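Local atomic coordinates of Poly(A) RNA polymerase GLD2 (Rattus norvegicus, PDB entry 6LBK), a protein that probably works as a cytoplasmic poly(A) polymerase, adding AMP units from ATP to the 3' ends of selected mRNAs and single nucleotides to certain microRNAs. Residues 197-202 against 277-282; 290-295 against 356-361. The protein carries 1 engineered substitution. All blocks are in the same frame, centred on the assembly; numbering follows the deposited sequence.

Interaction 1: residues 197-202 against 277-282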
ATOM      1  N   GLU A 197       8.436 -13.076   4.135  1.00 86.51           N
ATOM      2  CA  GLU A 197       9.342 -13.025   5.270  1.00 86.42           C
ATOM      3  C   GLU A 197       8.710 -12.262   6.427  1.00 74.09           C
ATOM      4  O   GLU A 197       8.028 -11.256   6.214  1.00 74.41           O
ATOM      5  CB  GLU A 197      10.647 -12.381   4.866  1.00 86.17           C
ATOM      6  CG  GLU A 197      11.559 -12.215   5.985  1.00 93.14           C
ATOM      7  CD  GLU A 197      12.845 -11.771   5.466  1.00109.94           C
ATOM      8  OE1 GLU A 197      13.012 -11.934   4.240  1.00113.20           O
ATOM      9  OE2 GLU A 197      13.661 -11.240   6.244  1.00118.84           O
ATOM     10  N   ASN A 198       8.991 -12.722   7.654  1.00 69.77           N
ATOM     11  CA  ASN A 198       8.274 -12.273   8.846  1.00 71.35           C
ATOM     12  C   ASN A 198       8.552 -10.828   9.234  1.00 70.17           C
ATOM     13  O   ASN A 198       7.799 -10.288  10.052  1.00 76.73           O
ATOM     14  CB  ASN A 198       8.584 -13.183  10.038  1.00 83.40           C
ATOM     15  CG  ASN A 198      10.067 -13.530  10.158  1.00 92.10           C
ATOM     16  OD1 ASN A 198      10.935 -12.707   9.866  1.00 97.88           O
ATOM     17  ND2 ASN A 198      10.356 -14.738  10.637  1.00 96.13           N
ATOM     18  N   ARG A 199       9.599 -10.195   8.691  1.00 66.62           N
ATOM     19  CA  ARG A 199       9.920  -8.810   9.016  1.00 58.13           C
ATOM     20  C   ARG A 199       9.250  -7.810   8.098  1.00 53.48           C
ATOM     21  O   ARG A 199       9.182  -6.624   8.446  1.00 54.92           O
ATOM     22  CB  ARG A 199      11.441  -8.581   8.983  1.00 59.34           C
ATOM     23  CG  ARG A 199      12.192  -9.226  10.127  1.00 63.64           C
ATOM     24  CD  ARG A 199      13.690  -9.167   9.930  1.00 65.59           C
ATOM     25  NE  ARG A 199      14.097 -10.146   8.928  1.00 74.22           N
ATOM     26  CZ  ARG A 199      15.347 -10.349   8.517  1.00 84.64           C
ATOM     27  NH1 ARG A 199      16.351  -9.639   9.021  1.00 93.79           N
ATOM     28  NH2 ARG A 199      15.593 -11.268   7.592  1.00 86.54           N
ATOM     29  N   VAL A 200       8.785  -8.238   6.925  1.00 53.22           N
ATOM     30  CA  VAL A 200       8.250  -7.277   5.961  1.00 49.34           C
ATOM     31  C   VAL A 200       7.023  -6.576   6.530  1.00 47.19           C
ATOM     32  O   VAL A 200       6.881  -5.355   6.409  1.00 49.84           O
ATOM     33  CB  VAL A 200       7.940  -7.961   4.622  1.00 50.26           C
ATOM     34  CG1 VAL A 200       7.283  -6.968   3.700  1.00 46.77           C
ATOM     35  CG2 VAL A 200       9.230  -8.526   3.986  1.00 52.82           C
ATOM     36  N   ARG A 201       6.120  -7.326   7.177  1.00 49.41           N
ATOM     37  CA  ARG A 201       4.880  -6.706   7.646  1.00 50.15           C
ATOM     38  C   ARG A 201       5.090  -5.795   8.852  1.00 60.27           C
ATOM     39  O   ARG A 201       4.551  -4.670   8.840  1.00 56.40           O
ATOM     40  CB  ARG A 201       3.816  -7.777   7.916  1.00 59.97           C
ATOM     41  CG  ARG A 201       3.131  -8.260   6.612  1.00 53.91           C
ATOM     42  CD  ARG A 201       2.204  -9.479   6.832  1.00 56.97           C
ATOM     43  NE  ARG A 201       0.953  -9.099   7.490  1.00 57.51           N
ATOM     44  CZ  ARG A 201       0.555  -9.542   8.678  1.00 63.50           C
ATOM     45  NH1 ARG A 201       1.294 -10.409   9.356  1.00 64.07           N
ATOM     46  NH2 ARG A 201      -0.588  -9.119   9.196  1.00 68.62           N
ATOM     47  N   PRO A 202       5.839  -6.182   9.908  1.00 65.90           N
ATOM     48  CA  PRO A 202       6.098  -5.216  10.998  1.00 64.43           C
ATOM     49  C   PRO A 202       6.790  -3.946  10.535  1.00 64.46           C
ATOM     50  O   PRO A 202       6.443  -2.837  10.980  1.00 64.99           O
ATOM     51  CB  PRO A 202       6.981  -6.011  11.975  1.00 70.30           C
ATOM     52  CG  PRO A 202       6.623  -7.437  11.725  1.00 74.79           C
ATOM     53  CD  PRO A 202       6.364  -7.521  10.242  1.00 69.85           C
ATOM     54  N   SER A 277      16.687 -15.542   3.639  1.00108.68           N
ATOM     55  CA  SER A 277      17.737 -14.606   3.268  1.00100.26           C
ATOM     56  C   SER A 277      18.884 -14.687   4.267  1.00101.05           C
ATOM     57  O   SER A 277      18.714 -15.156   5.395  1.00102.50           O
ATOM     58  CB  SER A 277      17.200 -13.180   3.200  1.00 92.01           C
ATOM     59  OG  SER A 277      16.866 -12.694   4.484  1.00 87.96           O
ATOM     60  N   LYS A 278      20.081 -14.282   3.822  1.00103.08           N
ATOM     61  CA  LYS A 278      21.237 -14.330   4.708  1.00107.65           C
ATOM     62  C   LYS A 278      21.273 -13.178   5.711  1.00112.33           C
ATOM     63  O   LYS A 278      21.973 -13.286   6.724  1.00115.51           O
ATOM     64  CB  LYS A 278      22.536 -14.333   3.889  1.00114.82           C
ATOM     65  CG  LYS A 278      22.685 -15.455   2.868  1.00121.98           C
ATOM     66  CD  LYS A 278      24.040 -15.382   2.158  1.00126.04           C
ATOM     67  CE  LYS A 278      24.143 -16.418   1.037  1.00133.61           C
ATOM     68  NZ  LYS A 278      25.473 -16.402   0.361  1.00135.63           N
ATOM     69  N   ASN A 279      20.543 -12.090   5.461  1.00114.71           N
ATOM     70  CA  ASN A 279      20.620 -10.897   6.309  1.00110.77           C
ATOM     71  C   ASN A 279      20.039 -11.161   7.696  1.00106.23           C
ATOM     72  O   ASN A 279      18.862 -11.527   7.815  1.00 89.67           O
ATOM     73  CB  ASN A 279      19.878  -9.733   5.666  1.00 99.09           C
ATOM     74  CG  ASN A 279      19.883  -8.505   6.545  1.00 96.64           C
ATOM     75  OD1 ASN A 279      19.067  -8.395   7.450  1.00 92.77           O
ATOM     76  ND2 ASN A 279      20.787  -7.570   6.276  1.00101.86           N
ATOM     77  N   GLU A 280      20.830 -10.900   8.746  1.00100.67           N
ATOM     78  CA  GLU A 280      20.359 -11.035  10.121  1.00 97.41           C
ATOM     79  C   GLU A 280      19.985  -9.703  10.782  1.00 96.99           C
ATOM     80  O   GLU A 280      19.803  -9.675  12.002  1.00104.71           O
ATOM     81  CB  GLU A 280      21.414 -11.733  10.982  1.00101.19           C
ATOM     82  CG  GLU A 280      21.867 -13.114  10.521  1.00112.37           C
ATOM     83  CD  GLU A 280      22.791 -13.787  11.527  1.00129.36           C
ATOM     84  OE1 GLU A 280      23.508 -13.071  12.265  1.00130.60           O
ATOM     85  OE2 GLU A 280      22.803 -15.035  11.586  1.00137.82           O
ATOM     86  N   SER A 281      19.814  -8.617  10.022  1.00 89.29           N
ATOM     87  CA  SER A 281      19.429  -7.349  10.642  1.00 89.95           C
ATOM     88  C   SER A 281      18.084  -7.481  11.351  1.00 97.00           C
ATOM     89  O   SER A 281      17.105  -7.945  10.757  1.00106.19           O
ATOM     90  CB  SER A 281      19.328  -6.237   9.585  1.00 86.08           C
ATOM     91  OG  SER A 281      20.463  -6.152   8.740  1.00 83.58           O
ATOM     92  N   SER A 282      18.025  -7.055  12.614  1.00 91.01           N
ATOM     93  CA  SER A 282      16.765  -7.051  13.356  1.00 84.22           C
ATOM     94  C   SER A 282      15.865  -5.905  12.888  1.00 79.93           C
ATOM     95  O   SER A 282      16.238  -5.101  12.029  1.00 78.61           O
ATOM     96  CB  SER A 282      17.020  -6.997  14.854  1.00 86.29           C
ATOM     97  OG  SER A 282      17.661  -5.804  15.197  1.00 83.53           O
TER

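Interaction 2: residues 290-295 against 356-361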
ATOM      1  N   PHE A 290      16.373   1.863   6.851  1.00 58.35           N
ATOM      2  CA  PHE A 290      15.427   2.368   5.864  1.00 59.74           C
ATOM      3  C   PHE A 290      15.339   3.883   5.927  1.00 55.17           C
ATOM      4  O   PHE A 290      15.239   4.540   4.890  1.00 55.95           O
ATOM      5  CB  PHE A 290      14.051   1.721   6.045  1.00 51.59           C
ATOM      6  CG  PHE A 290      12.954   2.450   5.346  1.00 53.46           C
ATOM      7  CD1 PHE A 290      12.650   2.182   4.031  1.00 55.54           C
ATOM      8  CD2 PHE A 290      12.230   3.426   6.016  1.00 53.21           C
ATOM      9  CE1 PHE A 290      11.633   2.859   3.408  1.00 53.36           C
ATOM     10  CE2 PHE A 290      11.229   4.109   5.405  1.00 50.18           C
ATOM     11  CZ  PHE A 290      10.916   3.820   4.094  1.00 55.56           C
ATOM     12  N   LEU A 291      15.319   4.456   7.133  1.00 56.36           N
ATOM     13  CA  LEU A 291      15.330   5.915   7.223  1.00 55.71           C
ATOM     14  C   LEU A 291      16.628   6.498   6.665  1.00 62.22           C
ATOM     15  O   LEU A 291      16.602   7.495   5.926  1.00 71.36           O
ATOM     16  CB  LEU A 291      15.087   6.351   8.663  1.00 60.83           C
ATOM     17  CG  LEU A 291      13.692   6.060   9.244  1.00 59.13           C
ATOM     18  CD1 LEU A 291      13.714   6.340  10.744  1.00 54.22           C
ATOM     19  CD2 LEU A 291      12.574   6.903   8.561  1.00 49.57           C
ATOM     20  N   LYS A 292      17.775   5.887   6.991  1.00 63.36           N
ATOM     21  CA  LYS A 292      19.056   6.391   6.483  1.00 73.08           C
ATOM     22  C   LYS A 292      19.135   6.303   4.961  1.00 72.68           C
ATOM     23  O   LYS A 292      19.609   7.236   4.301  1.00 74.35           O
ATOM     24  CB  LYS A 292      20.226   5.624   7.110  1.00 76.98           C
ATOM     25  CG  LYS A 292      21.620   6.115   6.676  1.00 81.46           C
ATOM     26  CD  LYS A 292      22.757   5.249   7.226  1.00 78.37           C
ATOM     27  CE  LYS A 292      24.052   5.701   6.623  1.00 84.00           C
ATOM     28  NZ  LYS A 292      25.247   5.444   7.527  1.00 95.59           N
ATOM     29  N   TYR A 293      18.647   5.202   4.383  1.00 72.59           N
ATOM     30  CA  TYR A 293      18.844   4.960   2.960  1.00 68.54           C
ATOM     31  C   TYR A 293      18.215   6.054   2.132  1.00 67.06           C
ATOM     32  O   TYR A 293      18.832   6.579   1.199  1.00 76.55           O
ATOM     33  CB  TYR A 293      18.286   3.593   2.595  1.00 69.79           C
ATOM     34  CG  TYR A 293      18.359   3.258   1.120  1.00 77.33           C
ATOM     35  CD1 TYR A 293      19.569   2.957   0.505  1.00 71.95           C
ATOM     36  CD2 TYR A 293      17.185   3.202   0.348  1.00 70.35           C
ATOM     37  CE1 TYR A 293      19.617   2.642  -0.837  1.00 79.87           C
ATOM     38  CE2 TYR A 293      17.225   2.888  -0.999  1.00 67.18           C
ATOM     39  CZ  TYR A 293      18.428   2.610  -1.595  1.00 71.40           C
ATOM     40  OH  TYR A 293      18.434   2.297  -2.947  1.00 73.60           O
ATOM     41  N   TYR A 294      16.970   6.391   2.435  1.00 63.48           N
ATOM     42  CA  TYR A 294      16.278   7.419   1.689  1.00 63.21           C
ATOM     43  C   TYR A 294      16.659   8.820   2.154  1.00 64.67           C
ATOM     44  O   TYR A 294      16.553   9.761   1.368  1.00 71.65           O
ATOM     45  CB  TYR A 294      14.768   7.164   1.779  1.00 71.65           C
ATOM     46  CG  TYR A 294      14.288   5.976   0.947  1.00 65.99           C
ATOM     47  CD1 TYR A 294      14.405   5.971  -0.435  1.00 64.86           C
ATOM     48  CD2 TYR A 294      13.680   4.871   1.548  1.00 67.21           C
ATOM     49  CE1 TYR A 294      13.950   4.895  -1.200  1.00 66.24           C
ATOM     50  CE2 TYR A 294      13.221   3.789   0.786  1.00 55.77           C
ATOM     51  CZ  TYR A 294      13.351   3.815  -0.581  1.00 58.59           C
ATOM     52  OH  TYR A 294      12.929   2.741  -1.319  1.00 58.02           O
ATOM     53  N   ALA A 295      17.124   8.984   3.403  1.00 82.40           N
ATOM     54  CA  ALA A 295      17.596  10.289   3.860  1.00 83.39           C
ATOM     55  C   ALA A 295      18.928  10.683   3.235  1.00 82.67           C
ATOM     56  O   ALA A 295      19.203  11.878   3.090  1.00 92.59           O
ATOM     57  CB  ALA A 295      17.718  10.302   5.382  1.00 88.32           C
ATOM     58  N   LYS A 356      15.649  13.983   9.519  1.00 77.61           N
ATOM     59  CA  LYS A 356      15.402  14.224  10.936  1.00 81.85           C
ATOM     60  C   LYS A 356      15.063  12.940  11.689  1.00 78.14           C
ATOM     61  O   LYS A 356      15.578  12.707  12.794  1.00 81.11           O
ATOM     62  CB  LYS A 356      14.268  15.240  11.082  1.00 88.16           C
ATOM     63  CG  LYS A 356      13.650  15.264  12.467  1.00103.87           C
ATOM     64  CD  LYS A 356      12.584  16.338  12.618  1.00114.56           C
ATOM     65  CE  LYS A 356      11.607  15.986  13.747  1.00116.29           C
ATOM     66  NZ  LYS A 356      10.643  14.904  13.376  1.00103.69           N
ATOM     67  N   SER A 357      14.160  12.112  11.141  1.00 72.30           N
ATOM     68  CA  SER A 357      13.788  10.897  11.852  1.00 74.46           C
ATOM     69  C   SER A 357      14.963   9.936  11.939  1.00 69.58           C
ATOM     70  O   SER A 357      15.172   9.312  12.991  1.00 68.32           O
ATOM     71  CB  SER A 357      12.565  10.229  11.202  1.00 63.97           C
ATOM     72  OG  SER A 357      11.425  11.058  11.338  1.00 66.53           O
ATOM     73  N   TRP A 358      15.754   9.811  10.867  1.00 65.00           N
ATOM     74  CA  TRP A 358      16.954   8.996  10.988  1.00 64.21           C
ATOM     75  C   TRP A 358      17.887   9.549  12.069  1.00 74.11           C
ATOM     76  O   TRP A 358      18.509   8.767  12.797  1.00 75.40           O
ATOM     77  CB  TRP A 358      17.690   8.870   9.647  1.00 65.03           C
ATOM     78  CG  TRP A 358      19.097   8.314   9.843  1.00 67.66           C
ATOM     79  CD1 TRP A 358      19.433   7.029  10.189  1.00 63.05           C
ATOM     80  CD2 TRP A 358      20.330   9.026   9.713  1.00 71.29           C
ATOM     81  NE1 TRP A 358      20.796   6.905  10.284  1.00 74.52           N
ATOM     82  CE2 TRP A 358      21.372   8.116   9.998  1.00 77.03           C
ATOM     83  CE3 TRP A 358      20.657  10.344   9.382  1.00 93.74           C
ATOM     84  CZ2 TRP A 358      22.725   8.488   9.971  1.00 80.48           C
ATOM     85  CZ3 TRP A 358      22.014  10.719   9.366  1.00 98.07           C
ATOM     86  CH2 TRP A 358      23.024   9.791   9.661  1.00 88.42           C
ATOM     87  N   GLN A 359      17.923  10.874  12.256  1.00 76.14           N
ATOM     88  CA  GLN A 359      18.810  11.447  13.276  1.00 83.22           C
ATOM     89  C   GLN A 359      18.327  11.142  14.700  1.00 86.88           C
ATOM     90  O   GLN A 359      19.091  10.613  15.533  1.00 88.42           O
ATOM     91  CB  GLN A 359      18.962  12.966  13.074  1.00 89.02           C
ATOM     92  CG  GLN A 359      20.164  13.373  12.246  1.00 90.70           C
ATOM     93  CD  GLN A 359      20.430  14.878  12.288  1.00 99.42           C
ATOM     94  OE1 GLN A 359      19.669  15.678  11.740  1.00104.83           O
ATOM     95  NE2 GLN A 359      21.486  15.267  12.986  1.00104.67           N
ATOM     96  N   ARG A 360      17.054  11.459  14.991  1.00 87.37           N
ATOM     97  CA  ARG A 360      16.519  11.206  16.329  1.00 88.69           C
ATOM     98  C   ARG A 360      16.580   9.725  16.668  1.00 84.44           C
ATOM     99  O   ARG A 360      16.878   9.357  17.807  1.00 88.11           O
ATOM    100  CB  ARG A 360      15.068  11.684  16.489  1.00 88.85           C
ATOM    101  CG  ARG A 360      14.788  13.178  16.407  1.00 94.25           C
ATOM    102  CD  ARG A 360      13.274  13.487  16.515  1.00 93.96           C
ATOM    103  NE  ARG A 360      13.028  14.528  17.526  1.00110.47           N
ATOM    104  CZ  ARG A 360      12.521  14.321  18.745  1.00113.04           C
ATOM    105  NH1 ARG A 360      12.161  13.101  19.127  1.00116.06           N
ATOM    106  NH2 ARG A 360      12.348  15.344  19.580  1.00113.64           N
ATOM    107  N   LEU A 361      16.301   8.854  15.693  1.00 84.28           N
ATOM    108  CA  LEU A 361      16.335   7.418  15.959  1.00 82.18           C
ATOM    109  C   LEU A 361      17.766   6.929  16.169  1.00 74.97           C
ATOM    110  O   LEU A 361      18.019   6.103  17.052  1.00 76.14           O
ATOM    111  CB  LEU A 361      15.641   6.654  14.822  1.00 65.90           C
ATOM    112  CG  LEU A 361      15.124   5.290  15.277  1.00 68.96           C
ATOM    113  CD1 LEU A 361      14.161   5.442  16.471  1.00 70.64           C
ATOM    114  CD2 LEU A 361      14.462   4.544  14.151  1.00 65.19           C
TER

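Interaction 1: residues 197-202 against 277-282
The guanidinium of Arg199, near the start of helix 200-213, docks against an Asx turn at Asn279 to Ser281, in the loop that leads to helix 283-297. Both terminal nitrogens reach the loop. NH1 donates to the carbonyl O of Ser281 at 2.5 Å, a short and distinctly bent bond (136° at the hydrogen), with that oxygen almost exactly in the guanidinium plane. NH2 donates to Asn279 O at 3.3 Å, rather straighter. NH1 adds weak bonds to the same Asn279 O and to Asn279 OD1, the latter at 3.4 Å. The chain of Arg199 bends at chi3 (-75°), which turns the flat group so that its edge meets the loop carbonyls.

The Asx turn, in the helical domain of the polymerase, probably holds these acceptors in place. Ser281 N donates to Asn279 OD1 at 2.7 Å, approaching from above the amide's carbonyl plane, while Asn279 ND2 points to Ser281 OG at 2.9 Å, with that hydroxyl near the amide plane. The asparagine side chain is thus tied at both of its polar atoms to one serine.

On its own segment, Arg199 NH2 forms a salt bridge with Glu197 OE2; the modelled 2.4 Å is very short, so the exact length is doubtful. The extended chain of buried Glu197 carries the carboxylate out to NH2, and its charge probably balances that of the arginine. Ser277 OG lies 3.6 Å from Arg199 NH2, a contact at the guanidinium edge. Leu283 and Leu286 of helix 283-297 also touch Arg199.

Interaction 2: residues 290-295 against 356-361
Leu291 and Trp358 bring helices 283-297 and 344-363 together; of residues 290-295 and 356-361 they are the pair with the nearest CA atoms, 5.1 Å apart. The apolar contacts start here: Leu291 CB rests against Trp358 CB at 3.8 Å. From CB the leucine side chain carries on along the second helix, where CD1 meets Leu361 CD2 at 3.9 Å, the two leucines crossing at about a right angle. The same methyl also touches the carbonyl C and CB of Ser357. One turn on from Leu291, Ala295 CB comes within 4.5 Å of Trp358 CB, a looser touch, and Phe354 of helix 344-363 covers both Leu291 and Ala295.

The aromatic contact is a CH-pi interaction. Lys292 CB sits over the five-membered ring of Trp358, 3.7 Å from its centroid and 24° off the normal, with CG following over the same face nearer the rim. With CG anti to the backbone N (chi1 166°), the indole is laid alongside the lysine, and the two side chains run side by side in the same direction. The aliphatic part of the lysine does the packing; its charged end leads away from the other helix. With an alanine at Trp358 the indole would be gone, and the Lys292 methylenes would probably be left without a ring face to lie on, with a gap beside them.

The hydroxyl of buried Ser357 is engaged outside the two segments, by Trp210 NE1 of helix 200-213 and by the backbone O of Gln353, one turn earlier in its own helix.

The short axes approach to 8.5 Å at a signed angle of -141°, an antiparallel-leaning helix pair in the helical domain of a Cid1-type poly(A) polymerase, joining a helix of the PAP-associated region to the one near the end of the modelled chain.

In the fold
Helix 283-297 connects the two contacts: interaction 1 ends at Ser282, the N-cap residue right before it, and interaction 2 uses its second half. They follow in series along the chain, their centres about 19 Å apart and their nearest atoms about 9 Å apart, without touching. Helix 200-213 lies near both contacts. Interaction 1 ties the loop before helix 283-297 to the start of helix 200-213 by polar bonds, and interaction 2 packs the far half of helix 283-297 against helix 344-363, near the end of the modelled chain. Both lie away from Asp109 and Asp111, which probably bind the catalytic magnesium, in the helical part of the polymerase rather than its five-stranded sheet.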